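Local coordinates for hypothetical protein MG376 homolog (Mycoplasma pneumoniae, PDB 2HQL), which binds single-stranded DNA as a small OB-fold protein, although its detailed role in the cell is not established, at residues F12-I17 against T69-G74; F29-K34 against Y48-N53; Y58-H63 against I91-I96; G74-Y79 against W87-E92. All coordinates share one frame; numbering follows the deposited sequence.

Contact 1 of 4, residues F12-I17 against T69-G74; sequences FLEGEI and TISIEG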
# COMPACT_ATOMS: atom_id res chain seq x y z
N PHE A 12 -3.27 5.67 4.55
CA PHE A 12 -4.16 6.82 4.39
C PHE A 12 -4.00 7.23 2.94
O PHE A 12 -2.89 7.49 2.46
CB PHE A 12 -3.73 7.96 5.32
CG PHE A 12 -3.86 7.62 6.76
CD1 PHE A 12 -4.97 8.03 7.48
CD2 PHE A 12 -2.88 6.86 7.40
CE1 PHE A 12 -5.12 7.69 8.81
CE2 PHE A 12 -3.02 6.51 8.74
CZ PHE A 12 -4.14 6.93 9.45
N LEU A 13 -5.11 7.29 2.21
CA LEU A 13 -5.02 7.59 0.80
C LEU A 13 -6.27 8.27 0.28
O LEU A 13 -7.34 8.11 0.84
CB LEU A 13 -4.79 6.29 0.04
CG LEU A 13 -4.43 6.26 -1.44
CD1 LEU A 13 -3.03 6.82 -1.66
CD2 LEU A 13 -4.51 4.81 -1.89
N GLU A 14 -6.11 9.00 -0.82
CA GLU A 14 -7.21 9.71 -1.46
C GLU A 14 -7.06 9.70 -2.97
O GLU A 14 -5.95 9.79 -3.50
CB GLU A 14 -7.25 11.16 -0.98
CG GLU A 14 -7.97 12.07 -1.97
CD GLU A 14 -7.87 13.53 -1.63
OE1 GLU A 14 -6.89 13.94 -0.97
OE2 GLU A 14 -8.78 14.29 -2.05
N GLY A 15 -8.17 9.60 -3.68
CA GLY A 15 -8.12 9.61 -5.13
C GLY A 15 -9.50 9.76 -5.71
O GLY A 15 -10.48 9.91 -4.99
N GLU A 16 -9.58 9.73 -7.04
CA GLU A 16 -10.85 9.86 -7.74
C GLU A 16 -11.41 8.48 -8.08
O GLU A 16 -10.73 7.65 -8.68
CB GLU A 16 -10.65 10.68 -9.03
CG GLU A 16 -11.71 10.46 -10.13
CD GLU A 16 -12.86 11.46 -10.11
OE1 GLU A 16 -12.61 12.66 -10.33
OE2 GLU A 16 -14.01 11.03 -9.89
N ILE A 17 -12.65 8.23 -7.67
CA ILE A 17 -13.32 6.97 -7.94
C ILE A 17 -13.40 6.75 -9.46
O ILE A 17 -13.96 7.58 -10.19
CB ILE A 17 -14.75 6.98 -7.35
CG1 ILE A 17 -14.68 7.37 -5.87
CG2 ILE A 17 -15.42 5.62 -7.57
CD1 ILE A 17 -16.03 7.49 -5.17
N THR A 69 -14.31 11.99 -5.57
CA THR A 69 -13.08 11.63 -4.87
C THR A 69 -13.47 11.00 -3.55
O THR A 69 -14.62 11.06 -3.13
CB THR A 69 -12.18 12.86 -4.56
OG1 THR A 69 -12.70 13.56 -3.42
CG2 THR A 69 -12.12 13.80 -5.75
N ILE A 70 -12.49 10.38 -2.89
CA ILE A 70 -12.72 9.75 -1.60
C ILE A 70 -11.38 9.62 -0.91
O ILE A 70 -10.36 9.37 -1.56
CB ILE A 70 -13.37 8.35 -1.73
CG1 ILE A 70 -13.70 7.81 -0.33
CG2 ILE A 70 -12.43 7.40 -2.49
CD1 ILE A 70 -14.50 6.53 -0.30
N SER A 71 -11.38 9.81 0.41
CA SER A 71 -10.17 9.70 1.23
C SER A 71 -10.49 8.65 2.27
O SER A 71 -11.60 8.61 2.77
CB SER A 71 -9.85 11.02 1.95
OG SER A 71 -9.69 12.09 1.03
N ILE A 72 -9.52 7.80 2.61
CA ILE A 72 -9.77 6.77 3.61
C ILE A 72 -8.57 6.48 4.51
O ILE A 72 -7.50 7.07 4.37
CB ILE A 72 -10.15 5.39 2.96
CG1 ILE A 72 -8.97 4.88 2.12
CG2 ILE A 72 -11.42 5.50 2.12
CD1 ILE A 72 -9.03 3.39 1.83
N GLU A 73 -8.81 5.56 5.44
CA GLU A 73 -7.80 5.04 6.34
C GLU A 73 -7.99 3.54 6.12
O GLU A 73 -9.11 3.04 6.16
CB GLU A 73 -8.11 5.38 7.80
CG GLU A 73 -6.90 5.20 8.72
CD GLU A 73 -7.01 4.00 9.64
OE1 GLU A 73 -8.00 3.95 10.40
OE2 GLU A 73 -6.11 3.12 9.61
N GLY A 74 -6.92 2.81 5.86
CA GLY A 74 -7.11 1.39 5.62
C GLY A 74 -5.91 0.54 5.95
O GLY A 74 -4.92 1.03 6.50
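Leu13 and Ile72 trade two backbone hydrogen bonds across an antiparallel pair of strands. Ile72 N gives the shorter one, to Leu13 O at 2.8 Å. The return bond, Leu13 N to Ile72 O, is longer at 3.2 Å, and its donor stands 37° out of the carbonyl plane. Gly15 and Ile70 repeat the exchange two residues on, with Ile70 N 2.9 Å from Gly15 O. Between these pairs, Glu14 and Ser71 face each other without backbone bonds, and Glu14 CA makes a CA-H...O contact of 3.2 Å with Ile70 O. On their side of the sheet Ser71 OG rests against the methylene part of Glu14, 3.3 Å from Glu14 CB. Glu14 CG stands anti to the backbone N (chi1 157°) and the chain runs on extended, which lays its CB and CG along Ser71 OG. Phe12 and Glu73 run alongside each other on this face, but they are modelled too close for their detailed fit to be trusted. The other face carries Leu13, Ile70 and Ile72. Here Ile17 CG1 reaches back to Ile70 CG2 at 4.1 Å. Leu60 and His63 of helix 54-64 also touch Ile70, while Ile93 meets Ile72. Phe12 and Leu13 pair with a strand of the second subunit, extending the sheet across the interface. The contact closes the curled sheet of the OB fold. Its chemistry is two-sided: aliphatic groups face the interior, with Ile70 and Ile17 against helix 54-64, and Phe12, glutamates and hydroxyls occupy the other face.

Contact 2 of 4, residues F29-K34 against Y48-N53; sequences FLVTIK and YVIYAN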
# COMPACT_ATOMS: atom_id res chain seq x y z
N PHE A 29 -17.59 -4.72 -1.33
CA PHE A 29 -17.75 -3.78 -2.44
C PHE A 29 -16.38 -3.26 -2.82
O PHE A 29 -15.65 -2.74 -1.97
CB PHE A 29 -18.64 -2.61 -2.02
CG PHE A 29 -19.03 -1.70 -3.15
CD1 PHE A 29 -19.79 -2.18 -4.21
CD2 PHE A 29 -18.65 -0.36 -3.15
CE1 PHE A 29 -20.19 -1.35 -5.25
CE2 PHE A 29 -19.04 0.50 -4.19
CZ PHE A 29 -19.81 0.01 -5.24
N LEU A 30 -16.03 -3.39 -4.09
CA LEU A 30 -14.73 -2.95 -4.55
C LEU A 30 -14.77 -1.71 -5.40
O LEU A 30 -15.54 -1.61 -6.36
CB LEU A 30 -14.01 -4.05 -5.32
CG LEU A 30 -13.38 -5.15 -4.47
CD1 LEU A 30 -14.46 -6.11 -3.94
CD2 LEU A 30 -12.36 -5.90 -5.32
N VAL A 31 -13.91 -0.77 -5.04
CA VAL A 31 -13.77 0.50 -5.73
C VAL A 31 -12.33 0.65 -6.25
O VAL A 31 -11.38 0.18 -5.63
CB VAL A 31 -14.13 1.68 -4.77
CG1 VAL A 31 -13.87 3.03 -5.47
CG2 VAL A 31 -15.60 1.57 -4.35
N THR A 32 -12.20 1.28 -7.41
CA THR A 32 -10.89 1.52 -7.99
C THR A 32 -10.68 3.02 -8.08
O THR A 32 -11.46 3.74 -8.72
CB THR A 32 -10.75 0.88 -9.36
OG1 THR A 32 -10.72 -0.54 -9.21
CG2 THR A 32 -9.45 1.33 -10.02
N ILE A 33 -9.60 3.46 -7.43
CA ILE A 33 -9.23 4.87 -7.31
C ILE A 33 -8.01 5.26 -8.14
O ILE A 33 -7.11 4.46 -8.38
CB ILE A 33 -8.92 5.19 -5.82
CG1 ILE A 33 -10.06 4.70 -4.93
CG2 ILE A 33 -8.71 6.65 -5.63
CD1 ILE A 33 -11.41 5.27 -5.24
N LYS A 34 -7.99 6.52 -8.57
CA LYS A 34 -6.88 7.08 -9.35
C LYS A 34 -6.27 8.22 -8.54
O LYS A 34 -6.98 9.05 -7.97
CB LYS A 34 -7.39 7.66 -10.67
CG LYS A 34 -6.36 8.54 -11.39
CD LYS A 34 -6.93 9.29 -12.61
CE LYS A 34 -7.93 10.38 -12.21
NZ LYS A 34 -8.46 11.12 -13.40
N TYR A 48 -5.37 2.39 -7.75
CA TYR A 48 -5.40 1.55 -6.57
C TYR A 48 -6.76 0.91 -6.46
O TYR A 48 -7.75 1.45 -6.95
CB TYR A 48 -5.14 2.41 -5.34
CG TYR A 48 -3.81 3.11 -5.37
CD1 TYR A 48 -2.63 2.41 -5.14
CD2 TYR A 48 -3.72 4.47 -5.66
CE1 TYR A 48 -1.40 3.04 -5.19
CE2 TYR A 48 -2.48 5.12 -5.71
CZ TYR A 48 -1.34 4.39 -5.47
OH TYR A 48 -0.11 5.01 -5.50
N VAL A 49 -6.81 -0.26 -5.83
CA VAL A 49 -8.06 -0.96 -5.63
C VAL A 49 -8.30 -1.02 -4.14
O VAL A 49 -7.46 -1.47 -3.38
CB VAL A 49 -8.02 -2.39 -6.20
CG1 VAL A 49 -9.34 -3.08 -5.92
CG2 VAL A 49 -7.75 -2.36 -7.69
N ILE A 50 -9.46 -0.53 -3.73
CA ILE A 50 -9.82 -0.52 -2.32
C ILE A 50 -11.13 -1.27 -2.18
O ILE A 50 -11.85 -1.46 -3.17
CB ILE A 50 -9.98 0.93 -1.82
CG1 ILE A 50 -11.09 1.65 -2.59
CG2 ILE A 50 -8.68 1.70 -2.03
CD1 ILE A 50 -11.40 3.02 -2.05
N TYR A 51 -11.44 -1.73 -0.97
CA TYR A 51 -12.70 -2.44 -0.75
C TYR A 51 -13.19 -2.26 0.68
O TYR A 51 -12.49 -1.67 1.50
CB TYR A 51 -12.57 -3.95 -1.04
CG TYR A 51 -11.68 -4.72 -0.09
CD1 TYR A 51 -10.31 -4.84 -0.32
CD2 TYR A 51 -12.22 -5.35 1.04
CE1 TYR A 51 -9.49 -5.56 0.56
CE2 TYR A 51 -11.40 -6.07 1.92
CZ TYR A 51 -10.04 -6.17 1.67
OH TYR A 51 -9.23 -6.87 2.54
N ALA A 52 -14.39 -2.76 0.95
CA ALA A 52 -15.00 -2.67 2.27
C ALA A 52 -16.03 -3.78 2.45
O ALA A 52 -16.58 -4.30 1.48
CB ALA A 52 -15.66 -1.32 2.46
N ASN A 53 -16.27 -4.15 3.70
CA ASN A 53 -17.23 -5.19 4.04
C ASN A 53 -18.33 -4.66 4.97
O ASN A 53 -18.22 -3.54 5.50
CB ASN A 53 -16.50 -6.34 4.73
CG ASN A 53 -15.67 -7.15 3.77
OD1 ASN A 53 -16.18 -8.01 3.05
ND2 ASN A 53 -14.38 -6.86 3.73
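Ile50, Ile33 and Tyr48 lose the most surface where these two antiparallel strands meet. Ile50 is the central one. Its CG1 sits between the backbone N and the carbonyl carbon (chi1 61°), which turns the ethyl arm toward the facing strand. CG1 thereby lies 3.7 Å from Val31 CB, and the terminal Ile50 CD1 reaches Ile33 CG1 at 3.6 Å. The two isoleucines approach at a slant and touch through these end carbons. Backbone bonds fix the register beneath them. The bond from Ile50 N to Val31 O is 2.8 Å long and nearly straight, with an angle of 169° at the hydrogen. Ile33 and Tyr48 form another hydrogen-bonded pair, with Tyr48 N 2.8 Å from Ile33 O and an equal bond returning from Ile33 N to Tyr48 O. Phe29 and Ala52 make the third such pair. The opposite face holds Leu30, Thr32, Val49 and Tyr51 and is partly exposed. Leu30 CG packs on Tyr51 CB at 3.7 Å, the two side chains lying alongside each other. Thr32 OG1 comes to Val49 CG2 at 3.8 Å. The two strands form a beta hairpin of the OB fold. The Tyr48 hydroxyl makes a weak hydrogen bond to Leu76 O of the second subunit. Strand 9-22 flanks the hairpin beside 28-39, and strand 86-96 runs parallel to 42-53 on the other flank. Helix 54-64 covers the buried face, where its Leu60 touches Phe29, Val31 and Ala52.

Contact 3 of 4, residues Y58-H63 against I91-I96; sequences YELEKH and IEIVKI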
# COMPACT_ATOMS: atom_id res chain seq x y z
N TYR A 58 -21.68 -0.69 2.14
CA TYR A 58 -22.85 0.06 1.72
C TYR A 58 -22.65 1.57 1.84
O TYR A 58 -23.29 2.34 1.12
CB TYR A 58 -24.04 -0.39 2.55
CG TYR A 58 -24.55 -1.73 2.09
CD1 TYR A 58 -25.31 -1.84 0.92
CD2 TYR A 58 -24.27 -2.89 2.81
CE1 TYR A 58 -25.77 -3.07 0.48
CE2 TYR A 58 -24.72 -4.13 2.37
CZ TYR A 58 -25.48 -4.21 1.20
OH TYR A 58 -25.96 -5.43 0.76
N GLU A 59 -21.76 1.97 2.74
CA GLU A 59 -21.42 3.38 2.90
C GLU A 59 -20.58 3.75 1.68
O GLU A 59 -20.75 4.81 1.08
CB GLU A 59 -20.55 3.59 4.14
CG GLU A 59 -21.22 3.32 5.47
CD GLU A 59 -20.26 3.46 6.63
OE1 GLU A 59 -19.60 4.53 6.73
OE2 GLU A 59 -20.15 2.51 7.44
N LEU A 60 -19.67 2.85 1.33
CA LEU A 60 -18.78 3.03 0.20
C LEU A 60 -19.57 3.22 -1.10
O LEU A 60 -19.34 4.17 -1.86
CB LEU A 60 -17.82 1.83 0.10
CG LEU A 60 -16.65 1.88 -0.90
CD1 LEU A 60 -15.92 3.22 -0.79
CD2 LEU A 60 -15.69 0.71 -0.63
N GLU A 61 -20.51 2.31 -1.35
CA GLU A 61 -21.33 2.37 -2.55
C GLU A 61 -22.14 3.68 -2.60
O GLU A 61 -22.37 4.23 -3.67
CB GLU A 61 -22.26 1.17 -2.60
CG GLU A 61 -23.32 1.25 -3.67
CD GLU A 61 -24.21 0.04 -3.70
OE1 GLU A 61 -24.74 -0.34 -2.64
OE2 GLU A 61 -24.36 -0.54 -4.80
N LYS A 62 -22.56 4.16 -1.44
CA LYS A 62 -23.31 5.40 -1.35
C LYS A 62 -22.38 6.60 -1.58
O LYS A 62 -22.68 7.48 -2.39
CB LYS A 62 -24.01 5.50 0.01
CG LYS A 62 -25.14 4.49 0.15
CD LYS A 62 -25.81 4.54 1.52
CE LYS A 62 -27.06 3.67 1.52
NZ LYS A 62 -27.65 3.51 2.88
N HIS A 63 -21.26 6.63 -0.87
CA HIS A 63 -20.29 7.70 -1.03
C HIS A 63 -19.87 7.70 -2.49
O HIS A 63 -19.47 8.72 -3.04
CB HIS A 63 -19.06 7.44 -0.15
CG HIS A 63 -17.95 8.44 -0.34
ND1 HIS A 63 -17.40 8.71 -1.57
CD2 HIS A 63 -17.29 9.21 0.55
CE1 HIS A 63 -16.45 9.62 -1.43
NE2 HIS A 63 -16.36 9.94 -0.15
N ILE A 91 -6.43 -2.31 -0.70
CA ILE A 91 -6.53 -1.68 0.60
C ILE A 91 -7.87 -1.97 1.24
O ILE A 91 -8.91 -1.62 0.69
CB ILE A 91 -6.39 -0.14 0.55
CG1 ILE A 91 -5.10 0.25 -0.19
CG2 ILE A 91 -6.37 0.42 1.98
CD1 ILE A 91 -5.23 0.26 -1.70
N GLU A 92 -7.83 -2.60 2.41
CA GLU A 92 -9.01 -2.93 3.19
C GLU A 92 -9.41 -1.66 3.93
O GLU A 92 -8.73 -1.23 4.86
CB GLU A 92 -8.68 -4.03 4.20
CG GLU A 92 -9.89 -4.59 4.92
CD GLU A 92 -9.49 -5.48 6.06
OE1 GLU A 92 -8.36 -5.99 6.01
OE2 GLU A 92 -10.31 -5.68 6.98
N ILE A 93 -10.52 -1.07 3.51
CA ILE A 93 -10.99 0.16 4.12
C ILE A 93 -11.41 -0.02 5.58
O ILE A 93 -12.17 -0.93 5.91
CB ILE A 93 -12.15 0.75 3.30
CG1 ILE A 93 -11.63 1.21 1.93
CG2 ILE A 93 -12.84 1.88 4.07
CD1 ILE A 93 -12.71 1.57 0.94
N VAL A 94 -10.90 0.85 6.44
CA VAL A 94 -11.22 0.83 7.86
C VAL A 94 -12.08 2.05 8.14
O VAL A 94 -13.02 1.99 8.93
CB VAL A 94 -9.95 0.92 8.74
CG1 VAL A 94 -10.32 1.27 10.16
CG2 VAL A 94 -9.20 -0.42 8.73
N LYS A 95 -11.77 3.15 7.47
CA LYS A 95 -12.51 4.37 7.68
C LYS A 95 -12.61 5.29 6.46
O LYS A 95 -11.65 5.48 5.71
CB LYS A 95 -11.88 5.12 8.86
CG LYS A 95 -12.71 6.25 9.40
CD LYS A 95 -12.11 6.81 10.67
CE LYS A 95 -12.98 7.93 11.21
NZ LYS A 95 -13.12 9.01 10.20
N ILE A 96 -13.80 5.85 6.25
CA ILE A 96 -14.03 6.78 5.15
C ILE A 96 -14.15 8.16 5.76
O ILE A 96 -14.81 8.35 6.78
CB ILE A 96 -15.33 6.48 4.39
CG1 ILE A 96 -15.26 5.09 3.76
CG2 ILE A 96 -15.55 7.53 3.31
CD1 ILE A 96 -16.51 4.72 2.98
O HOH W 1 -16.42 5.49 7.73
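Leu60 and Ile96 have the nearest pair of CA atoms, 7.8 Å apart, where helix segment 58-63 passes strand segment 91-96 at 49° and an axis separation of 10.1 Å. Leu60 is the main side chain on the helix. Its CG stands anti to the backbone N (chi1 -172°), and the branch ends reach the strand. Leu60 CD2 presses on Ile93 CD1 at 3.5 Å, tighter than usual for two carbons. The other methyl, Leu60 CD1, lies 4.1 Å from Ile96 CD1, and here the two side chains lie nearly perpendicular. Ile96 has the most surface buried in this contact. Its two branches part company: CD1 lies against the Leu60 backbone, 4.0 Å from Leu60 CA, while CG2 meets His63 CD2 at 3.7 Å. His63 and Ile96 run antiparallel past one another. At the exposed edge, a water accepts from Ile96 N at 3.0 Å and donates a weak bond to Glu59 OE1 at 3.5 Å. Ile70 joins this cluster by touching both Leu60 and His63, and Leu56 of the same helix touches Ile93 and Ile96. Between the two isoleucines, Val94 and Lys95 form a classic beta bulge opposite Glu73. The docking of the helix on the sheet is therefore mainly apolar, and the water at the edge adds only a weak polar link.

Contact 4 of 4, residues G74-Y79 against W87-E92; sequences GILRTY and WKTTIE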
# COMPACT_ATOMS: atom_id res chain seq x y z
N GLY A 74 -6.92 2.81 5.86
CA GLY A 74 -7.11 1.39 5.62
C GLY A 74 -5.91 0.54 5.95
O GLY A 74 -4.92 1.03 6.50
N ILE A 75 -6.01 -0.73 5.59
CA ILE A 75 -4.95 -1.70 5.85
C ILE A 75 -4.48 -2.30 4.53
O ILE A 75 -5.27 -2.83 3.74
CB ILE A 75 -5.47 -2.81 6.78
CG1 ILE A 75 -6.18 -2.18 7.99
CG2 ILE A 75 -4.33 -3.64 7.28
CD1 ILE A 75 -6.85 -3.18 8.91
N LEU A 76 -3.18 -2.21 4.27
CA LEU A 76 -2.64 -2.75 3.03
C LEU A 76 -2.59 -4.29 3.02
O LEU A 76 -1.93 -4.91 3.86
CB LEU A 76 -1.25 -2.17 2.79
CG LEU A 76 -0.75 -2.16 1.35
CD1 LEU A 76 -1.76 -1.45 0.45
CD2 LEU A 76 0.58 -1.46 1.29
N ARG A 77 -3.32 -4.88 2.07
CA ARG A 77 -3.41 -6.34 1.88
C ARG A 77 -2.91 -6.71 0.49
O ARG A 77 -2.63 -5.84 -0.33
CB ARG A 77 -4.86 -6.81 2.00
CG ARG A 77 -5.61 -6.34 3.22
CD ARG A 77 -4.91 -6.81 4.48
NE ARG A 77 -5.80 -6.76 5.63
CZ ARG A 77 -5.43 -7.08 6.86
NH1 ARG A 77 -4.18 -7.47 7.09
NH2 ARG A 77 -6.30 -7.03 7.86
N THR A 78 -2.81 -8.00 0.22
CA THR A 78 -2.39 -8.50 -1.07
C THR A 78 -3.00 -9.87 -1.31
O THR A 78 -3.46 -10.52 -0.38
CB THR A 78 -0.85 -8.68 -1.18
OG1 THR A 78 -0.44 -9.74 -0.31
CG2 THR A 78 -0.11 -7.40 -0.81
N TYR A 79 -3.02 -10.29 -2.57
CA TYR A 79 -3.49 -11.62 -2.95
C TYR A 79 -2.57 -12.05 -4.08
O TYR A 79 -1.91 -11.22 -4.69
CB TYR A 79 -4.97 -11.63 -3.39
CG TYR A 79 -5.27 -10.94 -4.71
CD1 TYR A 79 -5.54 -9.58 -4.76
CD2 TYR A 79 -5.33 -11.67 -5.90
CE1 TYR A 79 -5.85 -8.96 -5.97
CE2 TYR A 79 -5.65 -11.05 -7.11
CZ TYR A 79 -5.91 -9.70 -7.14
OH TYR A 79 -6.24 -9.08 -8.32
N TRP A 87 2.17 -10.67 -6.41
CA TRP A 87 1.24 -10.49 -5.31
C TRP A 87 0.65 -9.11 -5.47
O TRP A 87 1.33 -8.11 -5.24
CB TRP A 87 1.96 -10.60 -3.97
CG TRP A 87 2.43 -11.97 -3.69
CD1 TRP A 87 3.46 -12.63 -4.30
CD2 TRP A 87 1.83 -12.91 -2.80
NE1 TRP A 87 3.53 -13.92 -3.84
CE2 TRP A 87 2.54 -14.12 -2.91
CE3 TRP A 87 0.75 -12.85 -1.90
CZ2 TRP A 87 2.22 -15.25 -2.18
CZ3 TRP A 87 0.43 -13.97 -1.17
CH2 TRP A 87 1.16 -15.16 -1.31
N LYS A 88 -0.60 -9.06 -5.89
CA LYS A 88 -1.29 -7.80 -6.13
C LYS A 88 -1.67 -7.13 -4.81
O LYS A 88 -1.86 -7.81 -3.81
CB LYS A 88 -2.55 -8.05 -6.99
CG LYS A 88 -2.27 -8.72 -8.34
CD LYS A 88 -1.70 -7.73 -9.33
CE LYS A 88 -1.06 -8.42 -10.55
NZ LYS A 88 -0.33 -7.44 -11.43
N THR A 89 -1.77 -5.80 -4.82
CA THR A 89 -2.12 -5.04 -3.62
C THR A 89 -3.54 -4.44 -3.61
O THR A 89 -4.03 -3.92 -4.62
CB THR A 89 -1.12 -3.89 -3.42
OG1 THR A 89 0.15 -4.44 -3.08
CG2 THR A 89 -1.57 -2.95 -2.33
N THR A 90 -4.20 -4.52 -2.46
CA THR A 90 -5.54 -3.96 -2.26
C THR A 90 -5.58 -3.33 -0.88
O THR A 90 -4.85 -3.74 0.02
CB THR A 90 -6.67 -5.04 -2.30
OG1 THR A 90 -6.47 -5.99 -1.25
CG2 THR A 90 -6.68 -5.75 -3.64
N ILE A 91 -6.43 -2.31 -0.70
CA ILE A 91 -6.53 -1.68 0.60
C ILE A 91 -7.87 -1.97 1.24
O ILE A 91 -8.91 -1.62 0.69
CB ILE A 91 -6.39 -0.14 0.55
CG1 ILE A 91 -5.10 0.25 -0.19
CG2 ILE A 91 -6.37 0.42 1.98
CD1 ILE A 91 -5.23 0.26 -1.70
N GLU A 92 -7.83 -2.60 2.41
CA GLU A 92 -9.01 -2.93 3.19
C GLU A 92 -9.41 -1.66 3.93
O GLU A 92 -8.73 -1.23 4.86
CB GLU A 92 -8.68 -4.03 4.20
CG GLU A 92 -9.89 -4.59 4.92
CD GLU A 92 -9.49 -5.48 6.06
OE1 GLU A 92 -8.36 -5.99 6.01
OE2 GLU A 92 -10.31 -5.68 6.98
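Arg77 and Glu92 form the firm part of this antiparallel hairpin, on its partly exposed side. Arg77 approaches side-on and gives two bonds to one oxygen: NE is 2.7 Å from Glu92 OE1, and NH2 is 3.0 Å from the same atom. The guanidinium and carboxylate planes are only 22° apart, and OE1 lies almost in the guanidinium plane. The bend in the arginine chain at chi2 (-59°) helps turn the group back toward Glu92. Ile75 CG2 lies 3.6 Å above the centre of the guanidinium, and the salt bridge and this cover probably limit its rotation. Beneath it, Arg77 N bonds to Thr90 O at 2.8 Å, and Ile75 and Glu92 exchange another pair of backbone bonds. On the other face the buried Leu76 and Ile91 meet, CD1 to CG1 at 3.8 Å. Gly74 CA comes equally close to Ile91 CG2, and the strands are tight here. The far end is looser. Lys88 N reaches Tyr79 O at 2.8 Å, but the bond is weak, with an angle of 129°. Tyr79 is exposed, and its ring lies over Lys88 CB in a CH-pi contact, with the methylene 3.9 Å from the ring centroid. Thr78 OG1 hydrogen-bonds to Asp46 of the second subunit, and the Trp87 ring meets Tyr47 of that subunit. The arrangement is a long two-stranded beta hairpin, rooted at one end in the OB-fold sheet and meeting the dimer partner along much of its remaining length.

In the fold
Contacts 2 and 3 are the buried ones and share the core side of the sheet: Leu60 of contact 3 packs on the buried face of contact 2. Contacts 1 and 4 are only partly buried, share Gly74 on strand 69-81 and both reach the second subunit. Contacts 1, 2 and 4 are antiparallel strand pairs held by main-chain bonds. Contact 3 instead sets a helix on that sheet through aliphatic side chains. Contact 4 alone has a salt bridge across its segments. Contacts 3 and 4 share Ile91 and Glu92, while Glu16 N and Lys34 O probably bond contact 1 to contact 2.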